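PDB 4FVA: 5'-tyrosyl-DNA phosphodiesterase from Caenorhabditis elegans, which belongs to the endonuclease/exonuclease/phosphatase family of the DNase I-like clan and carries a bound magnesium ion. Local coordinates for residues D95-Q100 with R106-L111; D182-A187 with K192-W197; A35-V40 with D62-L67. One frame throughout, in Å; residues are numbered along the deposited sequence.

Contact 1 (D95-Q100 with R106-L111); sequences DVIHFQ and RTLQIL. With EDO (1,2-ethanediol), chain E.
I97 and L108 face each other as a hydrogen-bonded antiparallel pair: I97 N donates to L108 O at 2.8 Å with an almost straight N-H...O angle of 174°, and L108 N returns a bond to I97 O. D95 and I110 form an equivalent two-bond pair. Past the strand end the ladder gains one more rung, F99 N to R106 O at 3.0 Å, and a water donates to both F99 O and R106 O. Packing differs between the two faces. On the face of V96 and H98, T107 CG2 sits over the centre of the imidazole, 3.7 Å from the centroid of the H98 ring, while V96 CG1 meets T107 CG2 at 3.7 Å. T107 CG2 stands anti to the carbonyl carbon (OG1 at chi1 56°), which turns the methyl toward V96 and H98. On the other face I97 CD1 touches I110 CD1 at 3.9 Å, and the F99 ring lays one face over the T107-L108 peptide near the ring rim, bringing F99 CE1 to 3.9 Å from L108 CB. Helix 134-154 packs against F99 through F143 and C144. The R106 guanidinium bonds instead to Y79, S129 and H126 O; its nearest side-chain atom is about 4 Å from a malonate ion, probably from the crystallisation liquor. Together the segments make the loop end of the beta hairpin 90-98/107-115, part of one sheet of the DNase I-like sandwich.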
ATOM      1  N   ASP A  95       3.203  15.252  -2.755  1.00 16.64           N
ATOM      2  CA  ASP A  95       2.390  15.629  -3.910  1.00 22.81           C
ATOM      3  C   ASP A  95       1.238  14.653  -4.052  1.00 25.51           C
ATOM      4  O   ASP A  95       1.431  13.448  -3.947  1.00 21.14           O
ATOM      5  CB  ASP A  95       3.237  15.592  -5.178  1.00 26.83           C
ATOM      6  CG  ASP A  95       4.338  16.662  -5.189  1.00 47.36           C
ATOM      7  OD1 ASP A  95       4.291  17.599  -4.365  1.00 54.07           O
ATOM      8  OD2 ASP A  95       5.278  16.539  -6.002  1.00 57.69           O
ATOM      9  N   VAL A  96       0.050  15.172  -4.332  1.00 16.66           N
ATOM     10  CA  VAL A  96      -1.109  14.329  -4.515  1.00 24.92           C
ATOM     11  C   VAL A  96      -1.635  14.593  -5.899  1.00 24.17           C
ATOM     12  O   VAL A  96      -2.194  15.656  -6.162  1.00 26.39           O
ATOM     13  CB  VAL A  96      -2.221  14.634  -3.467  1.00 26.40           C
ATOM     14  CG1 VAL A  96      -3.503  13.831  -3.763  1.00 20.51           C
ATOM     15  CG2 VAL A  96      -1.714  14.386  -2.055  1.00 27.23           C
ATOM     16  N   ILE A  97      -1.507  13.605  -6.772  1.00 27.47           N
ATOM     17  CA  ILE A  97      -2.006  13.765  -8.128  1.00 23.72           C
ATOM     18  C   ILE A  97      -3.359  13.104  -8.238  1.00 29.26           C
ATOM     19  O   ILE A  97      -3.487  11.889  -8.019  1.00 29.41           O
ATOM     20  CB  ILE A  97      -1.079  13.103  -9.155  1.00 22.77           C
ATOM     21  CG1 ILE A  97       0.353  13.631  -9.005  1.00 26.56           C
ATOM     22  CG2 ILE A  97      -1.630  13.319 -10.571  1.00 22.93           C
ATOM     23  CD1 ILE A  97       1.345  12.901  -9.884  1.00 24.33           C
ATOM     24  N   HIS A  98      -4.371  13.899  -8.582  1.00 29.67           N
ATOM     25  CA  HIS A  98      -5.720  13.370  -8.801  1.00 29.17           C
ATOM     26  C   HIS A  98      -5.855  12.769 -10.198  1.00 26.06           C
ATOM     27  O   HIS A  98      -5.590  13.438 -11.198  1.00 30.80           O
ATOM     28  CB  HIS A  98      -6.763  14.473  -8.566  1.00 31.63           C
ATOM     29  CG  HIS A  98      -6.917  14.860  -7.127  1.00 24.86           C
ATOM     30  ND1 HIS A  98      -5.945  15.547  -6.426  1.00 34.59           N
ATOM     31  CD2 HIS A  98      -7.946  14.684  -6.261  1.00 24.05           C
ATOM     32  CE1 HIS A  98      -6.355  15.749  -5.186  1.00 27.30           C
ATOM     33  NE2 HIS A  98      -7.570  15.241  -5.060  1.00 30.29           N
ATOM     34  N   PHE A  99      -6.225  11.488 -10.268  1.00 25.91           N
ATOM     35  CA  PHE A  99      -6.446  10.852 -11.556  1.00 24.01           C
ATOM     36  C   PHE A  99      -7.608  11.558 -12.244  1.00 30.67           C
ATOM     37  O   PHE A  99      -8.722  11.617 -11.714  1.00 26.26           O
ATOM     38  CB  PHE A  99      -6.744   9.362 -11.406  1.00 26.90           C
ATOM     39  CG  PHE A  99      -5.607   8.560 -10.831  1.00 20.80           C
ATOM     40  CD1 PHE A  99      -4.301   8.790 -11.232  1.00 29.42           C
ATOM     41  CD2 PHE A  99      -5.856   7.531  -9.930  1.00 18.14           C
ATOM     42  CE1 PHE A  99      -3.253   8.030 -10.718  1.00 23.32           C
ATOM     43  CE2 PHE A  99      -4.814   6.766  -9.403  1.00 20.30           C
ATOM     44  CZ  PHE A  99      -3.515   7.015  -9.801  1.00 23.85           C
ATOM     45  N   GLN A 100      -7.338  12.091 -13.425  1.00 34.88           N
ATOM     46  CA  GLN A 100      -8.317  12.862 -14.184  1.00 34.68           C
ATOM     47  C   GLN A 100      -9.519  12.003 -14.587  1.00 35.31           C
ATOM     48  O   GLN A 100     -10.657  12.475 -14.591  1.00 42.05           O
ATOM     49  CB  GLN A 100      -7.612  13.489 -15.395  1.00 42.62           C
ATOM     50  CG  GLN A 100      -6.611  14.585 -14.956  1.00 52.17           C
ATOM     51  CD  GLN A 100      -5.853  15.256 -16.103  1.00 65.72           C
ATOM     52  OE1 GLN A 100      -5.829  14.761 -17.232  1.00 72.07           O
ATOM     53  NE2 GLN A 100      -5.187  16.363 -15.796  1.00 70.01           N
ATOM     54  N   ARG A 106      -9.744   9.076  -6.787  1.00 24.11           N
ATOM     55  CA  ARG A 106      -8.495   8.340  -6.637  1.00 20.73           C
ATOM     56  C   ARG A 106      -7.308   9.191  -7.046  1.00 20.94           C
ATOM     57  O   ARG A 106      -7.409  10.037  -7.953  1.00 18.59           O
ATOM     58  CB  ARG A 106      -8.545   7.021  -7.417  1.00 21.35           C
ATOM     59  CG  ARG A 106      -9.732   6.131  -7.033  1.00 19.28           C
ATOM     60  CD  ARG A 106      -9.784   5.827  -5.521  1.00 20.61           C
ATOM     61  NE  ARG A 106     -11.026   5.133  -5.163  1.00 21.16           N
ATOM     62  CZ  ARG A 106     -11.223   3.831  -5.346  1.00 23.68           C
ATOM     63  NH1 ARG A 106     -10.248   3.094  -5.866  1.00 22.77           N
ATOM     64  NH2 ARG A 106     -12.383   3.263  -5.009  1.00 20.03           N
ATOM     65  N   THR A 107      -6.170   8.940  -6.394  1.00 17.81           N
ATOM     66  CA  THR A 107      -5.014   9.805  -6.494  1.00 17.59           C
ATOM     67  C   THR A 107      -3.734   8.986  -6.519  1.00 21.02           C
ATOM     68  O   THR A 107      -3.702   7.827  -6.083  1.00 20.01           O
ATOM     69  CB  THR A 107      -4.930  10.739  -5.260  1.00 20.04           C
ATOM     70  OG1 THR A 107      -4.905   9.930  -4.066  1.00 22.92           O
ATOM     71  CG2 THR A 107      -6.144  11.687  -5.193  1.00 25.13           C
ATOM     72  N   LEU A 108      -2.665   9.604  -6.997  1.00 18.59           N
ATOM     73  CA  LEU A 108      -1.334   9.039  -6.804  1.00 20.74           C
ATOM     74  C   LEU A 108      -0.687   9.930  -5.772  1.00 23.92           C
ATOM     75  O   LEU A 108      -0.421  11.109  -6.032  1.00 24.26           O
ATOM     76  CB  LEU A 108      -0.540   9.047  -8.108  1.00 25.41           C
ATOM     77  CG  LEU A 108       0.882   8.492  -8.059  1.00 25.37           C
ATOM     78  CD1 LEU A 108       0.857   7.085  -7.506  1.00 20.60           C
ATOM     79  CD2 LEU A 108       1.473   8.491  -9.469  1.00 26.95           C
ATOM     80  N   GLN A 109      -0.463   9.369  -4.589  1.00 17.44           N
ATOM     81  CA  GLN A 109       0.114  10.114  -3.470  1.00 17.46           C
ATOM     82  C   GLN A 109       1.614   9.875  -3.455  1.00 19.27           C
ATOM     83  O   GLN A 109       2.061   8.730  -3.334  1.00 17.65           O
ATOM     84  CB  GLN A 109      -0.509   9.665  -2.142  1.00 17.46           C
ATOM     85  CG  GLN A 109       0.031  10.407  -0.905  1.00 19.57           C
ATOM     86  CD  GLN A 109      -0.567   9.894   0.383  1.00 17.54           C
ATOM     87  OE1 GLN A 109      -1.037   8.752   0.440  1.00 17.74           O
ATOM     88  NE2 GLN A 109      -0.546  10.724   1.434  1.00 21.32           N
ATOM     89  N   ILE A 110       2.398  10.947  -3.572  1.00 18.36           N
ATOM     90  CA  ILE A 110       3.847  10.808  -3.685  1.00 18.81           C
ATOM     91  C   ILE A 110       4.541  11.516  -2.546  1.00 20.51           C
ATOM     92  O   ILE A 110       4.343  12.720  -2.348  1.00 17.07           O
ATOM     93  CB  ILE A 110       4.373  11.364  -5.034  1.00 20.56           C
ATOM     94  CG1 ILE A 110       3.728  10.613  -6.198  1.00 17.08           C
ATOM     95  CG2 ILE A 110       5.882  11.187  -5.153  1.00 20.41           C
ATOM     96  CD1 ILE A 110       4.046  11.226  -7.582  1.00 16.97           C
ATOM     97  N   LEU A 111       5.318  10.768  -1.766  1.00 17.19           N
ATOM     98  CA  LEU A 111       6.130  11.393  -0.730  1.00 17.16           C
ATOM     99  C   LEU A 111       7.584  11.149  -1.098  1.00 25.12           C
ATOM    100  O   LEU A 111       8.022  10.003  -1.243  1.00 24.49           O
ATOM    101  CB  LEU A 111       5.824  10.818   0.657  1.00 17.34           C
ATOM    102  CG  LEU A 111       6.345  11.586   1.883  1.00 19.56           C
ATOM    103  CD1 LEU A 111       5.534  12.880   2.093  1.00 17.20           C
ATOM    104  CD2 LEU A 111       6.324  10.732   3.156  1.00 21.43           C
TER
HETATM  105  C1  EDO E 401      -5.458   9.433 -15.671  1.00 41.08           C
HETATM  106  O1  EDO E 401      -4.752   8.655 -16.654  1.00 52.28           O
HETATM  107  C2  EDO E 401      -4.527  10.537 -15.152  1.00 36.71           C
HETATM  108  O2  EDO E 401      -5.269  11.564 -14.481  1.00 43.31           O
HETATM  109  O   HOH W   1      -9.125  11.763  -8.962  1.00 30.16           O

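Contact 2 (D182-A187 with K192-W197); sequences DAWEAA and KTKFTW
W184 NE1 and T193 OG1 converge on one polar atom, the carbonyl oxygen of D190 in the short link between the segments, and each makes a hydrogen bond to it. This shared acceptor ties the indole and the hydroxyl to the link and is consistent with their closeness: T193 OG1 lies at the indole edge, in the ring plane, 3.2 Å from W184 NE1. The rest of the contact is aliphatic. K194 has CG anti to its backbone N (chi1 -178°) and stays extended beyond, which carries its methylenes past the benzo ring, obliquely to the indole. K194 CG approaches W184 CZ2 to 3.4 Å, and K194 CD follows at 3.6 Å from W184 CH2. K194 CG also stands over the centre of the F195 ring, 4.1 Å above its plane, and is thus clasped between the two aromatic side chains. At the helix start, D182 takes the N-cap position: D182 OD1 accepts weakly from W184 N at 2.9 Å and from E185 N at 3.4 Å, while D182 OD2 forms a salt bridge with R214. The short helix 183-186 sits beside strands 212-221 and 226-232, where W184 touches R214 and meets F229 edge-to-face; T193 rests on F229 too, and the 192-197 loop runs on to W197, where strand 197-198 pairs with strand 212-221 through a classic beta bulge of T196 and W197 opposite M213.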
ATOM      1  N   ASP A 182       8.255  -6.626  -9.086  1.00 21.89           N
ATOM      2  CA  ASP A 182       7.137  -6.853  -8.196  1.00 23.84           C
ATOM      3  C   ASP A 182       7.665  -7.577  -6.963  1.00 23.82           C
ATOM      4  O   ASP A 182       8.267  -8.647  -7.064  1.00 28.19           O
ATOM      5  CB  ASP A 182       6.088  -7.690  -8.930  1.00 25.85           C
ATOM      6  CG  ASP A 182       4.902  -8.033  -8.065  1.00 25.64           C
ATOM      7  OD1 ASP A 182       5.110  -8.290  -6.863  1.00 28.56           O
ATOM      8  OD2 ASP A 182       3.769  -8.088  -8.601  1.00 33.53           O
ATOM      9  N   ALA A 183       7.461  -6.978  -5.796  1.00 23.90           N
ATOM     10  CA  ALA A 183       8.025  -7.507  -4.550  1.00 21.20           C
ATOM     11  C   ALA A 183       7.630  -8.958  -4.282  1.00 27.45           C
ATOM     12  O   ALA A 183       8.464  -9.773  -3.887  1.00 23.50           O
ATOM     13  CB  ALA A 183       7.642  -6.611  -3.366  1.00 20.97           C
ATOM     14  N   TRP A 184       6.358  -9.283  -4.473  1.00 24.46           N
ATOM     15  CA  TRP A 184       5.922 -10.650  -4.244  1.00 27.47           C
ATOM     16  C   TRP A 184       6.599 -11.653  -5.166  1.00 33.47           C
ATOM     17  O   TRP A 184       6.984 -12.747  -4.734  1.00 29.75           O
ATOM     18  CB  TRP A 184       4.413 -10.781  -4.389  1.00 24.84           C
ATOM     19  CG  TRP A 184       3.966 -12.210  -4.326  1.00 26.62           C
ATOM     20  CD1 TRP A 184       3.894 -13.001  -3.208  1.00 28.04           C
ATOM     21  CD2 TRP A 184       3.495 -13.013  -5.417  1.00 31.49           C
ATOM     22  NE1 TRP A 184       3.423 -14.251  -3.545  1.00 27.54           N
ATOM     23  CE2 TRP A 184       3.164 -14.282  -4.891  1.00 33.38           C
ATOM     24  CE3 TRP A 184       3.319 -12.782  -6.786  1.00 30.61           C
ATOM     25  CZ2 TRP A 184       2.673 -15.321  -5.692  1.00 37.64           C
ATOM     26  CZ3 TRP A 184       2.834 -13.819  -7.582  1.00 34.64           C
ATOM     27  CH2 TRP A 184       2.512 -15.069  -7.029  1.00 32.93           C
ATOM     28  N   GLU A 185       6.698 -11.291  -6.441  1.00 38.30           N
ATOM     29  CA  GLU A 185       7.370 -12.131  -7.424  1.00 36.50           C
ATOM     30  C   GLU A 185       8.844 -12.296  -7.103  1.00 29.10           C
ATOM     31  O   GLU A 185       9.357 -13.408  -7.098  1.00 30.24           O
ATOM     32  CB  GLU A 185       7.219 -11.547  -8.827  1.00 35.05           C
ATOM     33  CG  GLU A 185       5.826 -11.636  -9.417  1.00 33.70           C
ATOM     34  CD  GLU A 185       5.768 -10.953 -10.764  1.00 41.33           C
ATOM     35  OE1 GLU A 185       4.681 -10.897 -11.375  1.00 45.68           O
ATOM     36  OE2 GLU A 185       6.830 -10.472 -11.213  1.00 41.27           O
ATOM     37  N   ALA A 186       9.520 -11.184  -6.829  1.00 27.64           N
ATOM     38  CA  ALA A 186      10.951 -11.204  -6.528  1.00 28.41           C
ATOM     39  C   ALA A 186      11.268 -11.968  -5.247  1.00 33.37           C
ATOM     40  O   ALA A 186      12.396 -12.422  -5.043  1.00 33.59           O
ATOM     41  CB  ALA A 186      11.498  -9.780  -6.454  1.00 27.00           C
ATOM     42  N   ALA A 187      10.284 -12.081  -4.362  1.00 30.78           N
ATOM     43  CA  ALA A 187      10.483 -12.827  -3.130  1.00 25.38           C
ATOM     44  C   ALA A 187      10.296 -14.324  -3.356  1.00 32.75           C
ATOM     45  O   ALA A 187      10.579 -15.118  -2.461  1.00 36.49           O
ATOM     46  CB  ALA A 187       9.535 -12.330  -2.040  1.00 31.25           C
ATOM     47  N   LYS A 192       1.706 -19.218  -0.636  1.00 32.51           N
ATOM     48  CA  LYS A 192       1.194 -18.951   0.713  1.00 39.92           C
ATOM     49  C   LYS A 192       1.003 -17.459   0.979  1.00 37.46           C
ATOM     50  O   LYS A 192       0.282 -17.073   1.906  1.00 36.84           O
ATOM     51  CB  LYS A 192       2.109 -19.536   1.798  1.00 42.46           C
ATOM     52  CG  LYS A 192       1.872 -21.005   2.162  1.00 51.02           C
ATOM     53  CD  LYS A 192       2.707 -21.384   3.396  1.00 54.12           C
ATOM     54  CE  LYS A 192       2.186 -22.642   4.068  1.00 50.66           C
ATOM     55  NZ  LYS A 192       2.233 -23.803   3.150  1.00 52.24           N
ATOM     56  N   THR A 193       1.645 -16.623   0.171  1.00 34.59           N
ATOM     57  CA  THR A 193       1.562 -15.177   0.361  1.00 34.00           C
ATOM     58  C   THR A 193       0.983 -14.483  -0.855  1.00 36.36           C
ATOM     59  O   THR A 193       1.180 -13.287  -1.032  1.00 37.68           O
ATOM     60  CB  THR A 193       2.936 -14.563   0.624  1.00 34.21           C
ATOM     61  OG1 THR A 193       3.811 -14.887  -0.468  1.00 33.58           O
ATOM     62  CG2 THR A 193       3.523 -15.088   1.931  1.00 35.86           C
ATOM     63  N   LYS A 194       0.293 -15.227  -1.710  1.00 34.14           N
ATOM     64  CA  LYS A 194      -0.119 -14.670  -2.999  1.00 33.92           C
ATOM     65  C   LYS A 194      -1.350 -13.765  -2.948  1.00 32.69           C
ATOM     66  O   LYS A 194      -1.306 -12.621  -3.389  1.00 36.07           O
ATOM     67  CB  LYS A 194      -0.341 -15.789  -4.013  1.00 40.82           C
ATOM     68  CG  LYS A 194      -0.717 -15.304  -5.402  1.00 45.19           C
ATOM     69  CD  LYS A 194      -0.690 -16.469  -6.386  1.00 58.39           C
ATOM     70  CE  LYS A 194      -0.942 -16.016  -7.816  1.00 63.36           C
ATOM     71  NZ  LYS A 194      -0.894 -17.170  -8.754  1.00 66.80           N
ATOM     72  N   PHE A 195      -2.457 -14.278  -2.431  1.00 29.91           N
ATOM     73  CA  PHE A 195      -3.709 -13.540  -2.510  1.00 30.33           C
ATOM     74  C   PHE A 195      -3.884 -12.579  -1.340  1.00 29.14           C
ATOM     75  O   PHE A 195      -3.690 -12.951  -0.178  1.00 26.97           O
ATOM     76  CB  PHE A 195      -4.881 -14.506  -2.631  1.00 31.70           C
ATOM     77  CG  PHE A 195      -4.768 -15.420  -3.818  1.00 41.63           C
ATOM     78  CD1 PHE A 195      -5.072 -14.960  -5.092  1.00 42.70           C
ATOM     79  CD2 PHE A 195      -4.317 -16.728  -3.666  1.00 41.56           C
ATOM     80  CE1 PHE A 195      -4.958 -15.789  -6.192  1.00 44.25           C
ATOM     81  CE2 PHE A 195      -4.195 -17.565  -4.765  1.00 40.04           C
ATOM     82  CZ  PHE A 195      -4.516 -17.091  -6.032  1.00 41.15           C
ATOM     83  N   THR A 196      -4.233 -11.338  -1.650  1.00 24.76           N
ATOM     84  CA  THR A 196      -4.318 -10.314  -0.620  1.00 22.95           C
ATOM     85  C   THR A 196      -5.775  -9.983  -0.352  1.00 33.39           C
ATOM     86  O   THR A 196      -6.102  -9.334   0.638  1.00 22.77           O
ATOM     87  CB  THR A 196      -3.549  -9.039  -1.031  1.00 22.42           C
ATOM     88  OG1 THR A 196      -4.190  -8.440  -2.163  1.00 22.23           O
ATOM     89  CG2 THR A 196      -2.094  -9.375  -1.377  1.00 22.43           C
ATOM     90  N   TRP A 197      -6.645 -10.454  -1.244  1.00 23.17           N
ATOM     91  CA  TRP A 197      -8.079 -10.289  -1.092  1.00 30.60           C
ATOM     92  C   TRP A 197      -8.691 -11.641  -1.386  1.00 32.09           C
ATOM     93  O   TRP A 197      -8.715 -12.089  -2.533  1.00 36.50           O
ATOM     94  CB  TRP A 197      -8.592  -9.248  -2.069  1.00 26.54           C
ATOM     95  CG  TRP A 197     -10.011  -8.857  -1.848  1.00 30.86           C
ATOM     96  CD1 TRP A 197     -10.493  -8.013  -0.886  1.00 34.35           C
ATOM     97  CD2 TRP A 197     -11.141  -9.263  -2.629  1.00 31.83           C
ATOM     98  NE1 TRP A 197     -11.858  -7.880  -1.013  1.00 34.79           N
ATOM     99  CE2 TRP A 197     -12.280  -8.639  -2.074  1.00 37.08           C
ATOM    100  CE3 TRP A 197     -11.301 -10.100  -3.738  1.00 31.44           C
ATOM    101  CZ2 TRP A 197     -13.557  -8.821  -2.595  1.00 42.35           C
ATOM    102  CZ3 TRP A 197     -12.571 -10.281  -4.253  1.00 40.40           C
ATOM    103  CH2 TRP A 197     -13.683  -9.644  -3.682  1.00 44.87           C
TER

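Contact 3 (A35-V40 with D62-L67); sequences AVAHIV and DKLQSL. With EDO (1,2-ethanediol), chain H.
L64 splits its two methyls between A37 and V40, residues three apart on the same side of helix 29-43. L64 CD2 reaches A37, coming to 4.3 Å from A37 CB and 4.2 Å from A37 O, so it touches the helix backbone as well as the methyl. L64 CD1 crosses to V40 and lies 4.1 Å from V40 CG1. The leucine chain is set for this by a CG anti to its carbonyl carbon (chi1 -68°) and a CD1 that continues extended from CA (chi2 170°), one branch reaching each helix residue. The side-chain packing is apolar and modest in area, about 122 Å² over both sides, yet all three residues are buried. A37 and V40 belong to regular helix, with V40 N bonded to V36 O at 3.0 Å. L64 instead lies in the 3-10 segment 63-66, whose tight turn is marked by the bond from L67 N to L64 O at 2.8 Å. L67 O in turn accepts from O1 of an ethanediol, probably from the crystallisation liquor. The 3-10 segment joins helix 59-62 to strand 68-72, an outermost strand of the six-stranded sheet, and V40 also touches Y68 on that strand. V36 and I39 of the same helix pack on W19 of strand 13-20, while L64 also rests on K41 of helix 29-43.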
ATOM      1  N   ALA A  35      -7.461  -2.381  16.049  1.00 23.63           N
ATOM      2  CA  ALA A  35      -6.725  -3.593  15.667  1.00 22.40           C
ATOM      3  C   ALA A  35      -5.668  -3.284  14.607  1.00 22.11           C
ATOM      4  O   ALA A  35      -4.545  -3.815  14.652  1.00 22.24           O
ATOM      5  CB  ALA A  35      -7.678  -4.692  15.187  1.00 22.69           C
ATOM      6  N   VAL A  36      -6.032  -2.447  13.636  1.00 21.74           N
ATOM      7  CA  VAL A  36      -5.061  -2.032  12.633  1.00 21.45           C
ATOM      8  C   VAL A  36      -3.848  -1.373  13.307  1.00 26.61           C
ATOM      9  O   VAL A  36      -2.710  -1.736  13.038  1.00 21.36           O
ATOM     10  CB  VAL A  36      -5.671  -1.060  11.589  1.00 22.51           C
ATOM     11  CG1 VAL A  36      -4.561  -0.430  10.738  1.00 22.66           C
ATOM     12  CG2 VAL A  36      -6.680  -1.798  10.682  1.00 21.19           C
ATOM     13  N   ALA A  37      -4.090  -0.409  14.184  1.00 21.21           N
ATOM     14  CA  ALA A  37      -2.980   0.274  14.837  1.00 23.99           C
ATOM     15  C   ALA A  37      -2.162  -0.713  15.669  1.00 21.50           C
ATOM     16  O   ALA A  37      -0.934  -0.631  15.711  1.00 22.11           O
ATOM     17  CB  ALA A  37      -3.479   1.437  15.687  1.00 22.49           C
ATOM     18  N   HIS A  38      -2.851  -1.648  16.311  1.00 21.87           N
ATOM     19  CA  HIS A  38      -2.196  -2.688  17.092  1.00 24.74           C
ATOM     20  C   HIS A  38      -1.232  -3.524  16.250  1.00 29.35           C
ATOM     21  O   HIS A  38      -0.075  -3.758  16.637  1.00 22.48           O
ATOM     22  CB  HIS A  38      -3.252  -3.593  17.728  1.00 22.67           C
ATOM     23  CG  HIS A  38      -2.709  -4.529  18.757  1.00 25.65           C
ATOM     24  ND1 HIS A  38      -2.194  -5.770  18.439  1.00 26.61           N
ATOM     25  CD2 HIS A  38      -2.605  -4.412  20.102  1.00 23.36           C
ATOM     26  CE1 HIS A  38      -1.791  -6.370  19.545  1.00 24.24           C
ATOM     27  NE2 HIS A  38      -2.034  -5.568  20.567  1.00 23.80           N
ATOM     28  N   ILE A  39      -1.707  -3.966  15.091  1.00 24.18           N
ATOM     29  CA  ILE A  39      -0.906  -4.806  14.209  1.00 22.38           C
ATOM     30  C   ILE A  39       0.304  -4.044  13.658  1.00 22.05           C
ATOM     31  O   ILE A  39       1.414  -4.583  13.586  1.00 22.19           O
ATOM     32  CB  ILE A  39      -1.781  -5.407  13.066  1.00 30.46           C
ATOM     33  CG1 ILE A  39      -2.616  -6.569  13.619  1.00 28.68           C
ATOM     34  CG2 ILE A  39      -0.906  -5.886  11.915  1.00 22.36           C
ATOM     35  CD1 ILE A  39      -3.915  -6.821  12.876  1.00 30.93           C
ATOM     36  N   VAL A  40       0.085  -2.788  13.291  1.00 21.64           N
ATOM     37  CA  VAL A  40       1.165  -1.910  12.842  1.00 21.32           C
ATOM     38  C   VAL A  40       2.290  -1.829  13.890  1.00 21.46           C
ATOM     39  O   VAL A  40       3.458  -1.985  13.565  1.00 21.45           O
ATOM     40  CB  VAL A  40       0.651  -0.471  12.523  1.00 20.90           C
ATOM     41  CG1 VAL A  40       1.828   0.490  12.264  1.00 20.62           C
ATOM     42  CG2 VAL A  40      -0.300  -0.485  11.336  1.00 26.31           C
ATOM     43  N   ASP A  62      -4.565   7.930  13.846  1.00 22.46           N
ATOM     44  CA  ASP A  62      -3.933   9.224  14.063  1.00 27.03           C
ATOM     45  C   ASP A  62      -2.964   9.183  15.237  1.00 27.36           C
ATOM     46  O   ASP A  62      -1.975   9.905  15.247  1.00 28.46           O
ATOM     47  CB  ASP A  62      -4.995  10.310  14.277  1.00 38.77           C
ATOM     48  CG  ASP A  62      -4.639  11.628  13.602  1.00 49.33           C
ATOM     49  OD1 ASP A  62      -3.953  11.614  12.548  1.00 38.11           O
ATOM     50  OD2 ASP A  62      -5.063  12.685  14.125  1.00 64.05           O
ATOM     51  N   LYS A  63      -3.259   8.345  16.230  1.00 27.28           N
ATOM     52  CA  LYS A  63      -2.377   8.206  17.388  1.00 26.68           C
ATOM     53  C   LYS A  63      -1.023   7.594  17.034  1.00 27.89           C
ATOM     54  O   LYS A  63      -0.093   7.655  17.837  1.00 26.20           O
ATOM     55  CB  LYS A  63      -3.046   7.397  18.500  1.00 32.74           C
ATOM     56  CG  LYS A  63      -4.106   8.178  19.290  1.00 36.94           C
ATOM     57  CD  LYS A  63      -4.871   7.258  20.238  1.00 44.73           C
ATOM     58  CE  LYS A  63      -6.078   7.954  20.855  1.00 51.87           C
ATOM     59  NZ  LYS A  63      -6.895   6.999  21.659  1.00 54.37           N
ATOM     60  N   LEU A  64      -0.902   6.994  15.850  1.00 22.84           N
ATOM     61  CA  LEU A  64       0.398   6.457  15.425  1.00 23.98           C
ATOM     62  C   LEU A  64       1.422   7.571  15.178  1.00 27.54           C
ATOM     63  O   LEU A  64       2.609   7.293  14.977  1.00 24.78           O
ATOM     64  CB  LEU A  64       0.252   5.579  14.172  1.00 26.45           C
ATOM     65  CG  LEU A  64      -0.491   4.254  14.340  1.00 30.86           C
ATOM     66  CD1 LEU A  64      -0.783   3.614  12.989  1.00 20.03           C
ATOM     67  CD2 LEU A  64       0.336   3.309  15.219  1.00 28.93           C
ATOM     68  N   GLN A  65       0.969   8.826  15.229  1.00 27.46           N
ATOM     69  CA  GLN A  65       1.860   9.958  14.998  1.00 29.79           C
ATOM     70  C   GLN A  65       2.932  10.070  16.077  1.00 33.66           C
ATOM     71  O   GLN A  65       3.915  10.803  15.921  1.00 30.15           O
ATOM     72  CB  GLN A  65       1.081  11.273  14.869  1.00 35.54           C
ATOM     73  CG  GLN A  65       0.452  11.779  16.170  1.00 46.23           C
ATOM     74  CD  GLN A  65      -0.324  13.080  15.975  1.00 54.79           C
ATOM     75  OE1 GLN A  65      -1.464  13.068  15.516  1.00 61.15           O
ATOM     76  NE2 GLN A  65       0.298  14.207  16.319  1.00 50.75           N
ATOM     77  N   SER A  66       2.765   9.331  17.166  1.00 31.13           N
ATOM     78  CA  SER A  66       3.806   9.318  18.186  1.00 32.21           C
ATOM     79  C   SER A  66       5.003   8.514  17.680  1.00 34.51           C
ATOM     80  O   SER A  66       6.107   8.635  18.210  1.00 40.32           O
ATOM     81  CB  SER A  66       3.283   8.753  19.513  1.00 35.91           C
ATOM     82  OG  SER A  66       2.986   7.375  19.416  1.00 38.52           O
ATOM     83  N   LEU A  67       4.774   7.676  16.670  1.00 33.48           N
ATOM     84  CA  LEU A  67       5.813   6.787  16.125  1.00 37.40           C
ATOM     85  C   LEU A  67       6.212   7.128  14.678  1.00 35.25           C
ATOM     86  O   LEU A  67       7.301   6.763  14.218  1.00 29.38           O
ATOM     87  CB  LEU A  67       5.336   5.330  16.167  1.00 37.31           C
ATOM     88  CG  LEU A  67       5.405   4.520  17.463  1.00 47.21           C
ATOM     89  CD1 LEU A  67       4.902   5.329  18.651  1.00 51.19           C
ATOM     90  CD2 LEU A  67       4.611   3.209  17.321  1.00 42.16           C
TER
HETATM   91  C1  EDO H 404       8.756   3.125  13.755  1.00 56.13           C
HETATM   92  O1  EDO H 404       8.622   4.315  14.538  1.00 59.53           O
HETATM   93  C2  EDO H 404       9.774   3.374  12.651  1.00 62.03           C
HETATM   94  O2  EDO H 404      10.645   4.443  13.040  1.00 69.04           O

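From the N terminus the contacts come in series, with neither nesting nor crossing. Contact 3 closes first and spans the longest loop, 21 residues that take in the end of helix 29-43, strand 47-53 and most of helix 59-62; it ties helix 29-43 to the approach to strand 68-72 beside the six-stranded sheet. Contact 1 follows with only five intervening residues, joining adjacent strands of the second sheet. Contact 2 comes last, linked by four residues, and fastens the loop after helix 183-186 back onto that helix, close to strands of both sheets. The contact centres stand about 24 Å from one another; contacts 1 and 2 lie on opposite sides of the chain's centre.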